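Local atomic coordinates of phosphoserine phosphatase RsbX (Bacillus subtilis, PDB entry 3W44), a protein that dephosphorylates RsbS as a PPM-type serine phosphatase and acts as a negative regulator of sigma-B activity. Residues N18-S23 with S186-L191; C40-G45 with F151-D156; P161-H166 with N178-Y183. All coordinates share one frame; numbering follows the deposited sequence.

Interaction 1: N18-S23 with S186-L191. With MN (manganese (II) ion), chain C.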
loop_
_atom_site.group_PDB
_atom_site.type_symbol
_atom_site.label_atom_id
_atom_site.label_comp_id
_atom_site.label_asym_id
_atom_site.label_seq_id
_atom_site.Cartn_x
_atom_site.Cartn_y
_atom_site.Cartn_z
ATOM N N ASN A 18 -4.614 -13.903 4.811
ATOM C CA ASN A 18 -5.989 -14.173 4.414
ATOM C C ASN A 18 -6.902 -14.110 5.606
ATOM O O ASN A 18 -6.464 -14.425 6.731
ATOM C CB ASN A 18 -6.089 -15.535 3.760
ATOM C CG ASN A 18 -5.325 -15.591 2.490
ATOM O OD1 ASN A 18 -4.659 -14.612 2.096
ATOM N ND2 ASN A 18 -5.387 -16.728 1.818
ATOM N N LYS A 19 -8.142 -13.652 5.335
ATOM C CA LYS A 19 -9.282 -13.733 6.221
ATOM C C LYS A 19 -9.424 -15.182 6.703
ATOM O O LYS A 19 -9.192 -16.077 5.944
ATOM C CB LYS A 19 -10.527 -13.304 5.459
ATOM C CG LYS A 19 -11.813 -13.491 6.223
ATOM C CD LYS A 19 -13.005 -12.851 5.576
ATOM C CE LYS A 19 -14.175 -12.837 6.567
ATOM N NZ LYS A 19 -15.438 -12.364 5.919
ATOM N N GLU A 20 -9.754 -15.383 7.973
ATOM C CA GLU A 20 -10.051 -16.714 8.587
ATOM C C GLU A 20 -10.717 -17.717 7.641
ATOM O O GLU A 20 -11.749 -17.408 7.021
ATOM C CB GLU A 20 -10.974 -16.525 9.822
ATOM C CG GLU A 20 -12.374 -15.868 9.467
ATOM C CD GLU A 20 -12.996 -14.960 10.572
ATOM O OE1 GLU A 20 -12.800 -15.219 11.799
ATOM O OE2 GLU A 20 -13.708 -13.986 10.192
ATOM N N GLY A 21 -10.128 -18.904 7.519
ATOM C CA GLY A 21 -10.703 -19.968 6.681
ATOM C C GLY A 21 -11.018 -19.640 5.216
ATOM O O GLY A 21 -11.759 -20.401 4.546
ATOM N N LYS A 22 -10.493 -18.516 4.715
ATOM C CA LYS A 22 -10.522 -18.226 3.283
ATOM C C LYS A 22 -9.218 -18.756 2.645
ATOM O O LYS A 22 -8.129 -18.670 3.266
ATOM C CB LYS A 22 -10.720 -16.721 3.004
ATOM C CG LYS A 22 -12.108 -16.180 3.325
ATOM C CD LYS A 22 -13.161 -16.834 2.457
ATOM C CE LYS A 22 -14.438 -16.024 2.463
ATOM N NZ LYS A 22 -15.170 -16.275 1.183
ATOM N N SER A 23 -9.328 -19.292 1.421
ATOM C CA SER A 23 -8.212 -19.996 0.733
ATOM C C SER A 23 -7.393 -19.107 -0.247
ATOM O O SER A 23 -6.448 -19.569 -0.910
ATOM C CB SER A 23 -8.766 -21.232 -0.014
ATOM O OG SER A 23 -7.789 -22.269 -0.039
ATOM N N SER A 186 -6.487 -11.672 14.557
ATOM C CA SER A 186 -7.939 -11.918 14.552
ATOM C C SER A 186 -8.455 -12.618 13.298
ATOM O O SER A 186 -9.375 -13.442 13.382
ATOM C CB SER A 186 -8.722 -10.635 14.802
ATOM O OG SER A 186 -8.995 -9.987 13.590
ATOM N N ARG A 187 -7.865 -12.306 12.135
ATOM C CA ARG A 187 -8.335 -12.818 10.846
ATOM C C ARG A 187 -9.793 -12.471 10.578
ATOM O O ARG A 187 -10.487 -13.202 9.835
ATOM C CB ARG A 187 -8.184 -14.348 10.743
ATOM C CG ARG A 187 -6.890 -14.930 11.233
ATOM C CD ARG A 187 -5.710 -14.301 10.537
ATOM N NE ARG A 187 -4.534 -14.320 11.403
ATOM C CZ ARG A 187 -3.839 -15.422 11.721
ATOM N NH1 ARG A 187 -4.199 -16.629 11.250
ATOM N NH2 ARG A 187 -2.770 -15.314 12.512
ATOM N N LYS A 188 -10.278 -11.379 11.169
ATOM C CA LYS A 188 -11.608 -10.921 10.856
ATOM C C LYS A 188 -11.672 -10.514 9.374
ATOM O O LYS A 188 -12.723 -10.606 8.743
ATOM C CB LYS A 188 -12.049 -9.797 11.799
ATOM C CG LYS A 188 -12.173 -10.268 13.271
ATOM C CD LYS A 188 -13.398 -9.693 13.981
ATOM C CE LYS A 188 -13.882 -10.674 15.056
ATOM N NZ LYS A 188 -14.102 -12.089 14.526
ATOM N N ASP A 189 -10.534 -10.131 8.793
ATOM C CA ASP A 189 -10.520 -9.677 7.413
ATOM C C ASP A 189 -9.173 -10.029 6.846
ATOM O O ASP A 189 -8.305 -10.364 7.581
ATOM C CB ASP A 189 -10.742 -8.165 7.424
ATOM C CG ASP A 189 -10.897 -7.552 6.046
ATOM O OD1 ASP A 189 -11.068 -8.229 5.014
ATOM O OD2 ASP A 189 -10.840 -6.331 6.013
ATOM N N ASP A 190 -9.023 -9.970 5.532
ATOM C CA ASP A 190 -7.736 -10.034 4.916
ATOM C C ASP A 190 -6.929 -8.862 5.459
ATOM O O ASP A 190 -7.482 -7.808 5.701
ATOM C CB ASP A 190 -7.854 -9.893 3.378
ATOM C CG ASP A 190 -8.667 -10.996 2.720
ATOM O OD1 ASP A 190 -8.361 -12.183 2.911
ATOM O OD2 ASP A 190 -9.590 -10.691 1.954
ATOM N N LEU A 191 -5.614 -9.003 5.549
ATOM C CA LEU A 191 -4.780 -8.004 6.174
ATOM C C LEU A 191 -3.488 -7.897 5.409
ATOM O O LEU A 191 -2.771 -8.838 5.328
ATOM C CB LEU A 191 -4.538 -8.355 7.669
ATOM C CG LEU A 191 -4.001 -7.248 8.596
ATOM C CD1 LEU A 191 -4.057 -7.689 9.943
ATOM C CD2 LEU A 191 -2.587 -6.908 8.369
HETATM MN MN MN C . -10.614 -5.220 3.946
HETATM O O HOH W 1 -11.773 -6.854 2.847
HETATM O O HOH W 2 -8.644 -6.307 3.498
HETATM O O HOH W 3 -12.688 -4.193 3.564
#

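Interaction 2: C40-G45 with F151-D156. With MN (manganese (II) ion), chain C; MN (manganese (II) ion), chain D.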
loop_
_atom_site.group_PDB
_atom_site.type_symbol
_atom_site.label_atom_id
_atom_site.label_comp_id
_atom_site.label_asym_id
_atom_site.label_seq_id
_atom_site.Cartn_x
_atom_site.Cartn_y
_atom_site.Cartn_z
ATOM N N CYS A 40 5.126 0.514 -5.623
ATOM C CA CYS A 40 4.278 -0.454 -4.937
ATOM C C CYS A 40 2.766 -0.102 -4.897
ATOM O O CYS A 40 2.373 1.032 -5.053
ATOM C CB CYS A 40 4.813 -0.797 -3.539
ATOM S SG CYS A 40 4.779 0.576 -2.396
ATOM N N ALA A 41 1.935 -1.101 -4.702
ATOM C CA ALA A 41 0.511 -0.859 -4.670
ATOM C C ALA A 41 -0.099 -1.862 -3.684
ATOM O O ALA A 41 0.331 -3.009 -3.592
ATOM C CB ALA A 41 -0.068 -1.049 -6.055
ATOM N N VAL A 42 -1.103 -1.433 -2.964
ATOM C CA VAL A 42 -1.856 -2.311 -2.115
ATOM C C VAL A 42 -3.328 -2.132 -2.492
ATOM O O VAL A 42 -3.773 -1.016 -2.534
ATOM C CB VAL A 42 -1.735 -1.922 -0.669
ATOM C CG1 VAL A 42 -2.729 -2.783 0.127
ATOM C CG2 VAL A 42 -0.238 -1.990 -0.147
ATOM N N ALA A 43 -4.064 -3.230 -2.746
ATOM C CA ALA A 43 -5.464 -3.156 -3.127
ATOM C C ALA A 43 -6.252 -4.141 -2.267
ATOM O O ALA A 43 -5.756 -5.181 -1.900
ATOM C CB ALA A 43 -5.634 -3.469 -4.587
ATOM N N ASP A 44 -7.467 -3.772 -1.925
ATOM C CA ASP A 44 -8.347 -4.554 -1.131
ATOM C C ASP A 44 -9.601 -4.773 -1.979
ATOM O O ASP A 44 -10.433 -3.882 -2.057
ATOM C CB ASP A 44 -8.679 -3.719 0.083
ATOM C CG ASP A 44 -9.680 -4.365 0.986
ATOM O OD1 ASP A 44 -10.247 -5.354 0.559
ATOM O OD2 ASP A 44 -9.898 -3.901 2.122
ATOM N N GLY A 45 -9.769 -5.934 -2.585
ATOM C CA GLY A 45 -11.019 -6.205 -3.369
ATOM C C GLY A 45 -12.220 -6.158 -2.429
ATOM O O GLY A 45 -12.097 -6.609 -1.301
ATOM N N PHE A 151 7.378 4.439 6.504
ATOM C CA PHE A 151 5.986 4.544 6.070
ATOM C C PHE A 151 5.337 3.174 6.093
ATOM O O PHE A 151 6.024 2.137 6.071
ATOM C CB PHE A 151 5.859 5.143 4.673
ATOM C CG PHE A 151 6.415 4.268 3.579
ATOM C CD1 PHE A 151 5.643 3.250 3.017
ATOM C CD2 PHE A 151 7.723 4.427 3.136
ATOM C CE1 PHE A 151 6.132 2.370 2.037
ATOM C CE2 PHE A 151 8.254 3.561 2.132
ATOM C CZ PHE A 151 7.451 2.516 1.587
ATOM N N ILE A 152 3.989 3.208 6.093
ATOM C CA ILE A 152 3.169 2.044 5.962
ATOM C C ILE A 152 2.067 2.383 5.031
ATOM O O ILE A 152 1.548 3.521 5.042
ATOM C CB ILE A 152 2.576 1.558 7.321
ATOM C CG1 ILE A 152 1.921 0.173 7.182
ATOM C CG2 ILE A 152 1.628 2.618 7.952
ATOM C CD1 ILE A 152 1.537 -0.419 8.523
ATOM N N ILE A 153 1.742 1.386 4.194
ATOM C CA ILE A 153 0.502 1.339 3.460
ATOM C C ILE A 153 -0.237 0.086 3.901
ATOM O O ILE A 153 0.343 -1.006 3.885
ATOM C CB ILE A 153 0.755 1.294 1.943
ATOM C CG1 ILE A 153 1.693 2.434 1.481
ATOM C CG2 ILE A 153 -0.530 1.446 1.230
ATOM C CD1 ILE A 153 1.924 2.390 0.048
ATOM N N HIS A 154 -1.493 0.195 4.326
ATOM C CA HIS A 154 -2.192 -1.015 4.809
ATOM C C HIS A 154 -3.644 -0.997 4.480
ATOM O O HIS A 154 -4.255 0.056 4.540
ATOM C CB HIS A 154 -2.049 -1.225 6.333
ATOM C CG HIS A 154 -2.712 -0.143 7.138
ATOM N ND1 HIS A 154 -4.032 -0.209 7.550
ATOM C CD2 HIS A 154 -2.254 1.049 7.568
ATOM C CE1 HIS A 154 -4.344 0.881 8.215
ATOM N NE2 HIS A 154 -3.284 1.657 8.249
ATOM N N THR A 155 -4.216 -2.170 4.198
ATOM C CA THR A 155 -5.628 -2.310 4.070
ATOM C C THR A 155 -6.355 -2.186 5.431
ATOM O O THR A 155 -5.726 -2.107 6.507
ATOM C CB THR A 155 -5.982 -3.635 3.417
ATOM O OG1 THR A 155 -5.461 -4.672 4.206
ATOM C CG2 THR A 155 -5.383 -3.786 2.054
ATOM N N ASP A 156 -7.694 -2.124 5.385
ATOM C CA ASP A 156 -8.478 -1.805 6.563
ATOM C C ASP A 156 -8.546 -2.988 7.501
ATOM O O ASP A 156 -9.055 -2.882 8.594
ATOM C CB ASP A 156 -9.889 -1.353 6.183
ATOM C CG ASP A 156 -10.640 -2.389 5.327
ATOM O OD1 ASP A 156 -10.216 -3.561 5.211
ATOM O OD2 ASP A 156 -11.682 -2.009 4.733
HETATM MN MN MN C . -10.614 -5.220 3.946
HETATM MN MN MN D . -11.771 -6.901 0.804
HETATM O O HOH W 4 -8.584 -1.538 2.857
HETATM O O HOH W 3 -12.688 -4.193 3.564
HETATM O O HOH W 1 -11.773 -6.854 2.847
HETATM O O HOH W 2 -8.644 -6.307 3.498
HETATM O O HOH W 5 -13.263 -5.189 1.170
HETATM O O HOH W 6 -9.881 -8.139 0.728
#

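Interaction 3: P161-H166 with N178-Y183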
loop_
_atom_site.group_PDB
_atom_site.type_symbol
_atom_site.label_atom_id
_atom_site.label_comp_id
_atom_site.label_asym_id
_atom_site.label_seq_id
_atom_site.Cartn_x
_atom_site.Cartn_y
_atom_site.Cartn_z
ATOM N N PRO A 161 -4.262 0.801 17.372
ATOM C CA PRO A 161 -4.587 2.029 18.119
ATOM C C PRO A 161 -3.799 3.249 17.634
ATOM O O PRO A 161 -4.434 4.175 17.185
ATOM C CB PRO A 161 -4.259 1.684 19.560
ATOM C CG PRO A 161 -4.525 0.233 19.603
ATOM C CD PRO A 161 -4.097 -0.335 18.281
ATOM N N ASP A 162 -2.453 3.227 17.672
ATOM C CA ASP A 162 -1.678 4.425 17.390
ATOM C C ASP A 162 -0.580 4.028 16.454
ATOM O O ASP A 162 0.515 3.745 16.877
ATOM C CB ASP A 162 -1.131 5.000 18.717
ATOM C CG ASP A 162 -0.259 6.274 18.533
ATOM O OD1 ASP A 162 -0.216 6.876 17.437
ATOM O OD2 ASP A 162 0.401 6.666 19.518
ATOM N N ILE A 163 -0.881 4.024 15.169
ATOM C CA ILE A 163 0.022 3.480 14.154
ATOM C C ILE A 163 1.256 4.349 13.949
ATOM O O ILE A 163 2.316 3.803 13.727
ATOM C CB ILE A 163 -0.718 3.166 12.793
ATOM C CG1 ILE A 163 0.125 2.270 11.896
ATOM C CG2 ILE A 163 -1.122 4.451 12.035
ATOM C CD1 ILE A 163 -0.336 0.793 11.844
ATOM N N ARG A 164 1.127 5.678 14.019
ATOM C CA ARG A 164 2.304 6.561 13.966
ATOM C C ARG A 164 3.372 6.335 15.068
ATOM O O ARG A 164 4.544 6.423 14.807
ATOM C CB ARG A 164 1.887 8.018 14.001
ATOM C CG ARG A 164 2.233 8.809 12.779
ATOM C CD ARG A 164 1.266 10.003 12.606
ATOM N NE ARG A 164 -0.121 9.641 12.944
ATOM C CZ ARG A 164 -1.183 10.423 12.757
ATOM N NH1 ARG A 164 -1.050 11.635 12.209
ATOM N NH2 ARG A 164 -2.396 9.989 13.107
ATOM N N SER A 165 2.972 6.066 16.298
ATOM C CA SER A 165 3.960 5.892 17.343
ATOM C C SER A 165 4.794 4.652 17.074
ATOM O O SER A 165 5.953 4.572 17.500
ATOM C CB SER A 165 3.283 5.746 18.707
ATOM O OG SER A 165 2.450 4.590 18.726
ATOM N N HIS A 166 4.187 3.674 16.389
ATOM C CA HIS A 166 4.858 2.454 16.012
ATOM C C HIS A 166 5.940 2.706 14.999
ATOM O O HIS A 166 7.044 2.152 15.110
ATOM C CB HIS A 166 3.871 1.482 15.437
ATOM C CG HIS A 166 3.032 0.804 16.457
ATOM N ND1 HIS A 166 3.173 -0.529 16.766
ATOM C CD2 HIS A 166 2.024 1.261 17.223
ATOM C CE1 HIS A 166 2.281 -0.864 17.679
ATOM N NE2 HIS A 166 1.582 0.211 17.983
ATOM N N ASN A 178 7.080 -6.404 14.105
ATOM C CA ASN A 178 6.898 -7.132 15.371
ATOM C C ASN A 178 6.024 -6.369 16.319
ATOM O O ASN A 178 5.205 -6.973 16.958
ATOM C CB ASN A 178 8.242 -7.452 16.065
ATOM C CG ASN A 178 9.128 -8.443 15.240
ATOM O OD1 ASN A 178 8.622 -9.392 14.616
ATOM N ND2 ASN A 178 10.450 -8.207 15.243
ATOM N N SER A 179 6.159 -5.055 16.424
ATOM C CA SER A 179 5.242 -4.301 17.315
ATOM C C SER A 179 3.749 -4.309 16.864
ATOM O O SER A 179 2.872 -3.897 17.607
ATOM C CB SER A 179 5.735 -2.857 17.523
ATOM O OG SER A 179 5.732 -2.128 16.295
ATOM N N LEU A 180 3.477 -4.768 15.647
ATOM C CA LEU A 180 2.159 -4.719 15.096
ATOM C C LEU A 180 1.552 -6.112 15.090
ATOM O O LEU A 180 0.350 -6.279 14.818
ATOM C CB LEU A 180 2.218 -4.161 13.649
ATOM C CG LEU A 180 2.611 -2.700 13.289
ATOM C CD1 LEU A 180 2.539 -2.521 11.836
ATOM C CD2 LEU A 180 1.724 -1.636 13.929
ATOM N N LYS A 181 2.388 -7.119 15.382
ATOM C CA LYS A 181 2.043 -8.523 15.196
ATOM C C LYS A 181 0.748 -8.834 15.923
ATOM O O LYS A 181 -0.107 -9.530 15.386
ATOM C CB LYS A 181 3.189 -9.447 15.644
ATOM C CG LYS A 181 2.939 -10.937 15.301
ATOM C CD LYS A 181 4.237 -11.813 15.161
ATOM C CE LYS A 181 5.019 -11.939 16.498
ATOM N NZ LYS A 181 6.263 -12.801 16.425
HETATM N N MSE A 182 0.580 -8.295 17.122
HETATM C CA MSE A 182 -0.592 -8.585 17.900
HETATM C C MSE A 182 -1.925 -8.053 17.281
HETATM O O MSE A 182 -3.015 -8.482 17.680
HETATM C CB MSE A 182 -0.374 -8.088 19.323
HETATM C CG MSE A 182 -0.182 -6.588 19.420
HETATM SE SE MSE A 182 -0.340 -6.024 21.280
HETATM C CE MSE A 182 -2.233 -6.458 21.740
ATOM N N TYR A 183 -1.845 -7.166 16.279
ATOM C CA TYR A 183 -3.045 -6.681 15.620
ATOM C C TYR A 183 -3.418 -7.480 14.378
ATOM O O TYR A 183 -4.441 -7.206 13.717
ATOM C CB TYR A 183 -2.904 -5.192 15.353
ATOM C CG TYR A 183 -2.645 -4.464 16.646
ATOM C CD1 TYR A 183 -3.646 -4.373 17.628
ATOM C CD2 TYR A 183 -1.399 -3.926 16.931
ATOM C CE1 TYR A 183 -3.414 -3.756 18.815
ATOM C CE2 TYR A 183 -1.165 -3.289 18.146
ATOM C CZ TYR A 183 -2.181 -3.217 19.075
ATOM O OH TYR A 183 -1.972 -2.603 20.282
HETATM O O HOH W 7 7.379 -0.211 16.816
#

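Interaction 1: N18-S23 with S186-L191
Arg187 and Asp190 hold the turn at Lys19-Glu20 through one backbone carbonyl and one carboxylate. Ahead of them, Ser186 folds its OG back to accept from Lys188 N, an ST turn that shapes the chain just where Arg187 presents its carbonyl. Arg187 O accepts from Glu20 N at 3.0 Å. The CB of Arg187 packs against the CB of Glu20, while its guanidinium turns off to Thr184, NE bonding to the carbonyl there. At Lys188 the backbone does the work: its O lies 3.4 Å from CE of Lys19, whose chain, with CG anti to the backbone N (chi1 173°), runs extended past it. Lys188 NZ lies 4.4 Å from Glu20 OE1, beyond a salt bridge, though some attraction is likely.

Asp189 faces the other way, and its OD2 binds a manganese ion at 2.4 Å; OD1 accepts from a water on the same metal. Asp190 then sends OD1 to Lys19 N, 2.8 Å away, a nearly straight bond (170°) that arrives from above the carboxylate plane. Lys19 and Lys22 bound a type II turn, with Gly21 in its positive-phi place. An aspartate suits position 190 because its short arm reaches a backbone N-H. The chemistry thus ties a surface turn to the residue beside a metal ligand, probably helping to set where Asp189 stands.

Interaction 2: C40-G45 with F151-D156
Val42, Ile153 and Thr155 meet between the two beta sheets of the PPM (PP2C-type) phosphatase sandwich, strand 37-45 lying in one sheet and strand 150-154 in the other. Residues 40-44 and 153-156 run in nearly the same direction, 2° apart, and are joined by side chains instead of strand pairing.

The buried end is apolar and close. Cys40 SG reaches CD1 of Ile153 at 4.2 Å, and Val42 slides past Ile153 in the opposite direction, CG2 against CG2 at 3.7 Å. Its other branch, CG1, anti to the backbone N (chi1 172°), presses on the methyl of Thr155; that pair, CG1 to CG2, is tight at 3.4 Å. Beta-branched residues suit this layer, since each offers two branches to different neighbours. Threonine serves both sides: its CG2 packs inward, while OG1 bonds to Asp27 and Thr192.

Toward the metal site the packing gives way to manganese ions and water, and Asp156 is exposed. Asp44 and Asp156 put carboxylate oxygens OD2 and OD1 only 3.1 Å apart, their planes almost perpendicular (86°). Two acceptors so close are reconciled by the manganese ion that both bind, with Asp189 as a further ligand. Asp44 spans both metals, OD2 taking one and OD1 the other; Gly45 O and Gly47 O join the second. A water accepts from Asp156 N and lies within bonding distance of Asp44 OD2, and another, bound to both manganese ions, lies 2.0 Å from the one held by Asp44 OD1.

Interaction 3: P161-H166 with N178-Y183
His166 and Ser179 form the polar link between these segments, and an aromatic and an aliphatic contact complete it. The hydrogen bond runs from His166 ND1 to Ser179 OG, 3.1 Å long with an N-H...O angle of 153°; the hydroxyl sits at the edge of the imidazole, tilted 18° from its plane. His166 CG stands anti to the carbonyl carbon (chi1 -77°), which carries the ring across to Ser179. Ser179 OG also bonds to Ile176 O, one turn back in its own helix, which helps fix the hydroxyl. A water adds a second bridge, donating to both His166 O and Ser179 OG. Histidine suits the place because one flat ring offers an N-H to the serine and carbon surface to its neighbours.

Aromatic contact comes from Pro161, whose CD lies over one face of the Tyr183 ring, 3.9 Å from the centroid: a CH-pi interaction. Proline fits here, its CD being a ring methylene next to nitrogen and so a somewhat polarised C-H donor. His166 CE1 approaches the same tyrosine at its edge.

Among the aliphatic groups, Leu180 CD2 touches ND1 of His166 at 3.4 Å and meets CD1 of Ile163 at 3.8 Å, Ile163 and Leu180 crossing at about a right angle. Both rest on Ile152 of strand 150-154. Helices 163-169 and 173-180, with their flanking residues, form part of the helical layer on the outer face of the six-stranded sheet, as in the alpha-beta-beta-alpha PPM fold.

Overall arrangement
Along the chain, interaction 1 encloses the other two: residues 18-23 open the span and 186-191 close it, with interaction 2 and then interaction 3 between. Their centres lie 15 to 19 Å apart. Interaction 2 sits about 3 Å from the centre of the chain, where the two sheets face each other; the others are surface contacts. Interactions 1 and 2 share a manganese ion and three waters, Asp189 joining Asp44 and Asp156 there, so sheet ends and loops from distant parts of the sequence build one metal site. Interaction 3 lies away: its helices cover the outer face of strand 150-154, whose inner face packs in interaction 2, while Leu191 on Tyr183 joins it to interaction 1.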